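Local structure of alpha-ketoglutarate-dependent non-heme iron oxygenase EasH (Aspergillus japonicus, 5M0T) at residues Q129-E134 / R170-S175; P139-L144 / P149-N154. The protein uses iron(II) and 2-oxoglutarate as an oxygenase in ergot alkaloid biosynthesis, where it takes part in the formation of cycloclavine. One frame throughout, in Å; residues are numbered along the deposited sequence.

Contact 1: Q129-E134 / R170-S175; sequences QELHRE and RVLPGS. With FE2 (Fe (II) ion), chain C; AKG (2-oxoglutaric acid), chain D.
The iron and 2-oxoglutarate site of the oxygenase lies on one flank of this contact, whose two segments meet through Leu-131 with Leu-172 and Arg-133 with Ser-175. The leucines cross at about a right angle, CD1 of Leu-131 lying 3.8 Å from CD1 of Leu-172. Further along, NH2 of Arg-133 donates a nearly straight bond to O of Ser-175 (3.0 Å). The acceptor lies near the guanidinium plane, but the donor stands well above the carbonyl plane. The extended arginine chain carries its head there, and its NE is hydrogen-bonded to O of Lys-207. OG of Ser-175 turns back to O of Leu-172 (2.7 Å), which also accepts from Ser-175 N in a type II turn.

Segment 129-134 carries the His-X-Glu part of the facial triad of this cupin-type fold. NE2 of His-132 (1.9 Å) and OE1 of Glu-134 (2.0 Å) bind the iron, and His-210 completes the protein ligands. The His-132 ring is fixed from behind, ND1 donating in plane to O of Glu-130 (3.0 Å, 173°). 2-Oxoglutarate chelates the metal through O1 and O5, while NE2 of Gln-129 donates almost linearly to its O2 (3.2 Å).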
loop_
_atom_site.group_PDB
_atom_site.type_symbol
_atom_site.label_atom_id
_atom_site.label_comp_id
_atom_site.label_asym_id
_atom_site.label_seq_id
_atom_site.Cartn_x
_atom_site.Cartn_y
_atom_site.Cartn_z
ATOM N N GLN A 129 -26.779 -5.021 -3.833
ATOM C CA GLN A 129 -25.545 -5.798 -3.704
ATOM C C GLN A 129 -25.761 -6.947 -2.735
ATOM O O GLN A 129 -26.618 -6.869 -1.836
ATOM C CB GLN A 129 -24.414 -4.916 -3.166
ATOM C CG GLN A 129 -23.935 -3.860 -4.136
ATOM C CD GLN A 129 -22.843 -2.957 -3.554
ATOM O OE1 GLN A 129 -22.883 -2.569 -2.394
ATOM N NE2 GLN A 129 -21.871 -2.600 -4.378
ATOM N N GLU A 130 -24.967 -8.001 -2.899
ATOM C CA GLU A 130 -24.809 -8.969 -1.818
ATOM C C GLU A 130 -24.057 -8.289 -0.644
ATOM O O GLU A 130 -23.210 -7.417 -0.847
ATOM C CB GLU A 130 -24.074 -10.243 -2.294
ATOM C CG GLU A 130 -24.943 -11.482 -2.620
ATOM C CD GLU A 130 -26.123 -11.237 -3.557
ATOM O OE1 GLU A 130 -26.117 -10.292 -4.385
ATOM O OE2 GLU A 130 -27.076 -12.035 -3.480
ATOM N N LEU A 131 -24.381 -8.710 0.573
ATOM C CA LEU A 131 -23.701 -8.222 1.760
ATOM C C LEU A 131 -22.248 -8.663 1.737
ATOM O O LEU A 131 -21.966 -9.793 1.443
ATOM C CB LEU A 131 -24.382 -8.708 3.040
ATOM C CG LEU A 131 -25.833 -8.287 3.292
ATOM C CD1 LEU A 131 -26.340 -8.915 4.574
ATOM C CD2 LEU A 131 -26.007 -6.781 3.339
ATOM N N HIS A 132 -21.341 -7.745 2.048
ATOM C CA HIS A 132 -19.905 -7.999 1.990
ATOM C C HIS A 132 -19.185 -7.133 3.041
ATOM O O HIS A 132 -19.753 -6.169 3.551
ATOM C CB HIS A 132 -19.381 -7.664 0.572
ATOM C CG HIS A 132 -19.590 -6.228 0.169
ATOM N ND1 HIS A 132 -20.756 -5.775 -0.409
ATOM C CD2 HIS A 132 -18.793 -5.136 0.301
ATOM C CE1 HIS A 132 -20.661 -4.473 -0.631
ATOM N NE2 HIS A 132 -19.492 -4.051 -0.183
ATOM N N ARG A 133 -17.942 -7.482 3.347
ATOM C CA ARG A 133 -17.085 -6.667 4.204
ATOM C C ARG A 133 -16.094 -5.962 3.307
ATOM O O ARG A 133 -15.530 -6.577 2.390
ATOM C CB ARG A 133 -16.351 -7.541 5.219
ATOM C CG ARG A 133 -17.288 -8.146 6.245
ATOM C CD ARG A 133 -16.537 -8.842 7.356
ATOM N NE ARG A 133 -17.464 -9.291 8.384
ATOM C CZ ARG A 133 -18.154 -10.433 8.355
ATOM N NH1 ARG A 133 -18.047 -11.289 7.326
ATOM N NH2 ARG A 133 -18.974 -10.716 9.372
ATOM N N GLU A 134 -15.880 -4.677 3.565
ATOM C CA GLU A 134 -15.050 -3.861 2.687
ATOM C C GLU A 134 -13.574 -4.293 2.732
ATOM O O GLU A 134 -12.877 -4.151 1.727
ATOM C CB GLU A 134 -15.214 -2.364 2.990
ATOM C CG GLU A 134 -15.320 -1.494 1.725
ATOM C CD GLU A 134 -16.725 -1.445 1.104
ATOM O OE1 GLU A 134 -17.168 -2.421 0.458
ATOM O OE2 GLU A 134 -17.408 -0.402 1.250
ATOM N N ARG A 170 -27.593 -1.133 3.351
ATOM C CA ARG A 170 -28.039 -2.067 4.377
ATOM C C ARG A 170 -26.856 -2.541 5.189
ATOM O O ARG A 170 -25.804 -2.745 4.638
ATOM C CB ARG A 170 -28.798 -3.224 3.735
ATOM C CG ARG A 170 -29.998 -2.727 2.945
ATOM C CD ARG A 170 -31.030 -3.809 2.653
ATOM N NE ARG A 170 -32.376 -3.227 2.706
ATOM C CZ ARG A 170 -33.383 -3.615 3.491
ATOM N NH1 ARG A 170 -33.273 -4.636 4.326
ATOM N NH2 ARG A 170 -34.547 -2.972 3.418
ATOM N N VAL A 171 -27.016 -2.674 6.501
ATOM C CA VAL A 171 -25.894 -2.960 7.401
ATOM C C VAL A 171 -26.337 -3.931 8.474
ATOM O O VAL A 171 -27.493 -3.947 8.841
ATOM C CB VAL A 171 -25.321 -1.676 8.067
ATOM C CG1 VAL A 171 -24.864 -0.658 7.012
ATOM C CG2 VAL A 171 -26.331 -1.032 9.008
ATOM N N LEU A 172 -25.418 -4.763 8.947
ATOM C CA LEU A 172 -25.663 -5.657 10.065
ATOM C C LEU A 172 -24.786 -5.208 11.237
ATOM O O LEU A 172 -23.609 -5.557 11.293
ATOM C CB LEU A 172 -25.359 -7.110 9.687
ATOM C CG LEU A 172 -26.401 -7.806 8.803
ATOM C CD1 LEU A 172 -25.916 -9.177 8.358
ATOM C CD2 LEU A 172 -27.736 -7.953 9.517
ATOM N N PRO A 173 -25.360 -4.418 12.167
ATOM C CA PRO A 173 -24.647 -4.041 13.383
ATOM C C PRO A 173 -24.197 -5.268 14.162
ATOM O O PRO A 173 -24.977 -6.208 14.310
ATOM C CB PRO A 173 -25.697 -3.259 14.176
ATOM C CG PRO A 173 -26.629 -2.737 13.168
ATOM C CD PRO A 173 -26.679 -3.767 12.083
ATOM N N GLY A 174 -22.946 -5.280 14.612
ATOM C CA GLY A 174 -22.404 -6.418 15.367
ATOM C C GLY A 174 -21.636 -7.425 14.527
ATOM O O GLY A 174 -20.928 -8.259 15.094
ATOM N N SER A 175 -21.753 -7.353 13.188
ATOM C CA SER A 175 -21.089 -8.329 12.294
ATOM C C SER A 175 -19.563 -8.233 12.292
ATOM O O SER A 175 -18.870 -9.221 12.017
ATOM C CB SER A 175 -21.655 -8.280 10.869
ATOM O OG SER A 175 -21.588 -7.000 10.285
HETATM FE FE FE2 C . -19.169 -2.200 0.276
HETATM C C1 AKG D . -19.378 -0.994 -2.000
HETATM O O1 AKG D . -18.400 -1.535 -1.488
HETATM O O2 AKG D . -19.502 -0.754 -3.284
HETATM C C2 AKG D . -20.591 -0.514 -1.189
HETATM O O5 AKG D . -20.788 -1.027 -0.105
HETATM C C3 AKG D . -21.488 0.580 -1.708
HETATM C C4 AKG D . -22.707 0.803 -0.828
HETATM C C5 AKG D . -23.647 1.866 -1.326
HETATM O O3 AKG D . -23.213 2.613 -2.314
HETATM O O4 AKG D . -24.738 2.018 -0.827
#

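Contact 2: P139-L144 / P149-N154; sequences PICTTL and PESMLN
Cys-141 and Pro-149 bring the two backbones to their nearest approach, with CA atoms 7.5 Å apart. Residues 139-144 form a short helix, and the chain then returns past it through 149-151 before entering the strand that starts at Met-152. The segments join a helix to a strand within the cupin-type fold of the phytanoyl-CoA dioxygenase (PhyH) family, leading into a central strand of the large mixed sheet. There, strand 152-158 lies between 201-205 and 222-231.

The contact is small and rests on van der Waals packing at two points. At the first, Leu-144 and Pro-149 cross at roughly a right angle, and one leucine methyl, CD1, reaches CD of the proline ring at 4.0 Å. It comes to lie there with CG of Leu-144 anti to the carbonyl carbon (chi1 -64°). Ile-140 of the second subunit packs on both Leu-144 and Pro-149, placing this apolar pair at the dimer interface. Ile-140 of this chain in turn packs on Pro-149 of that subunit, and its backbone N donates to Gln-233 there.

Within the helix, O of Pro-139 receives both N and OG1 of Thr-143, which approach from opposite faces of the carbonyl plane. The second point of packing lies just ahead of the strand, where SG of Cys-141 rests against the Ser-151 side chain, 3.8 Å from its OG.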
loop_
_atom_site.group_PDB
_atom_site.type_symbol
_atom_site.label_atom_id
_atom_site.label_comp_id
_atom_site.label_asym_id
_atom_site.label_seq_id
_atom_site.Cartn_x
_atom_site.Cartn_y
_atom_site.Cartn_z
ATOM N N PRO A 139 -6.059 -8.930 0.534
ATOM C CA PRO A 139 -5.996 -10.394 0.767
ATOM C C PRO A 139 -5.590 -10.859 2.191
ATOM O O PRO A 139 -6.146 -11.823 2.691
ATOM C CB PRO A 139 -4.967 -10.875 -0.262
ATOM C CG PRO A 139 -4.999 -9.858 -1.331
ATOM C CD PRO A 139 -5.298 -8.544 -0.667
ATOM N N ILE A 140 -4.619 -10.204 2.817
ATOM C CA ILE A 140 -4.245 -10.555 4.190
ATOM C C ILE A 140 -5.418 -10.374 5.171
ATOM O O ILE A 140 -5.559 -11.163 6.090
ATOM C CB ILE A 140 -2.973 -9.793 4.669
ATOM C CG1 ILE A 140 -2.495 -10.261 6.053
ATOM C CG2 ILE A 140 -3.208 -8.293 4.757
ATOM C CD1 ILE A 140 -2.353 -11.752 6.220
ATOM N N CYS A 141 -6.273 -9.378 4.960
ATOM C CA CYS A 141 -7.453 -9.185 5.816
ATOM C C CYS A 141 -8.533 -10.260 5.624
ATOM O O CYS A 141 -9.222 -10.621 6.572
ATOM C CB CYS A 141 -8.077 -7.806 5.593
ATOM S SG CYS A 141 -7.058 -6.406 6.088
ATOM N N THR A 142 -8.684 -10.751 4.398
ATOM C CA THR A 142 -9.566 -11.877 4.108
ATOM C C THR A 142 -9.104 -13.136 4.819
ATOM O O THR A 142 -9.914 -13.887 5.342
ATOM C CB THR A 142 -9.635 -12.134 2.589
ATOM O OG1 THR A 142 -10.142 -10.964 1.946
ATOM C CG2 THR A 142 -10.537 -13.319 2.250
ATOM N N THR A 143 -7.806 -13.361 4.838
ATOM C CA THR A 143 -7.223 -14.531 5.504
ATOM C C THR A 143 -7.437 -14.510 7.022
ATOM O O THR A 143 -7.771 -15.530 7.626
ATOM C CB THR A 143 -5.717 -14.601 5.200
ATOM O OG1 THR A 143 -5.544 -14.768 3.791
ATOM C CG2 THR A 143 -5.031 -15.752 5.956
ATOM N N LEU A 144 -7.232 -13.334 7.615
ATOM C CA LEU A 144 -7.362 -13.133 9.059
ATOM C C LEU A 144 -8.803 -13.059 9.561
ATOM O O LEU A 144 -9.067 -13.467 10.678
ATOM C CB LEU A 144 -6.584 -11.884 9.489
ATOM C CG LEU A 144 -5.059 -11.975 9.272
ATOM C CD1 LEU A 144 -4.373 -10.639 9.562
ATOM C CD2 LEU A 144 -4.450 -13.102 10.107
ATOM N N PRO A 149 -6.379 -6.692 11.710
ATOM C CA PRO A 149 -6.378 -5.338 12.191
ATOM C C PRO A 149 -7.362 -4.496 11.393
ATOM O O PRO A 149 -7.715 -4.867 10.271
ATOM C CB PRO A 149 -4.945 -4.880 11.944
ATOM C CG PRO A 149 -4.590 -5.608 10.698
ATOM C CD PRO A 149 -5.162 -6.984 10.944
ATOM N N GLU A 150 -7.774 -3.369 11.973
ATOM C CA GLU A 150 -8.647 -2.436 11.299
ATOM C C GLU A 150 -7.868 -1.886 10.125
ATOM O O GLU A 150 -6.704 -1.496 10.269
ATOM C CB GLU A 150 -9.092 -1.314 12.236
ATOM C CG GLU A 150 -9.971 -1.770 13.408
ATOM C CD GLU A 150 -11.337 -2.312 12.977
ATOM O OE1 GLU A 150 -11.791 -2.064 11.832
ATOM O OE2 GLU A 150 -11.981 -2.991 13.798
ATOM N N SER A 151 -8.498 -1.931 8.955
ATOM C CA SER A 151 -7.866 -1.528 7.696
ATOM C C SER A 151 -8.601 -0.419 6.978
ATOM O O SER A 151 -7.981 0.374 6.305
ATOM C CB SER A 151 -7.785 -2.739 6.748
ATOM O OG SER A 151 -9.074 -3.267 6.525
ATOM N N MET A 152 -9.921 -0.379 7.098
ATOM C CA MET A 152 -10.733 0.575 6.365
ATOM C C MET A 152 -11.800 1.203 7.241
ATOM O O MET A 152 -12.279 0.589 8.195
ATOM C CB MET A 152 -11.418 -0.127 5.207
ATOM C CG MET A 152 -10.468 -0.717 4.197
ATOM S SD MET A 152 -11.372 -1.579 2.915
ATOM C CE MET A 152 -10.137 -1.683 1.624
ATOM N N LEU A 153 -12.161 2.426 6.889
ATOM C CA LEU A 153 -13.253 3.148 7.520
ATOM C C LEU A 153 -14.021 3.862 6.414
ATOM O O LEU A 153 -13.448 4.721 5.742
ATOM C CB LEU A 153 -12.714 4.181 8.518
ATOM C CG LEU A 153 -13.751 4.899 9.384
ATOM C CD1 LEU A 153 -14.752 3.931 10.019
ATOM C CD2 LEU A 153 -13.033 5.719 10.451
ATOM N N ASN A 154 -15.302 3.514 6.248
ATOM C CA ASN A 154 -16.157 4.073 5.190
ATOM C C ASN A 154 -17.128 5.121 5.718
ATOM O O ASN A 154 -18.029 4.804 6.481
ATOM C CB ASN A 154 -16.957 2.960 4.500
ATOM C CG ASN A 154 -17.581 3.410 3.184
ATOM O OD1 ASN A 154 -17.908 4.590 2.987
ATOM N ND2 ASN A 154 -17.738 2.465 2.264
#

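How the contacts relate
Contact 2 is nested within the chain loop closed by contact 1: the order is 129-134, then 139-144, which is helical, then 149-154 and finally 170-175, all in the part of the chain related to phytanoyl-CoA dioxygenase. The centres of the two contacts lie 14 Å apart. Strand 152-158 of the large mixed sheet is followed directly by strand 170-171, the middle strand of a smaller antiparallel sheet, and thus the pair spans two sheets. The two contacts meet where Asn-154 ND2 lies 3.1 Å from Glu-134 OE2, a probable though weak hydrogen bond, and Met-152 SD packs on Glu-134 O. Contact 2 thereby supplies second-shell neighbours to an iron ligand, while its other end reaches the second subunit.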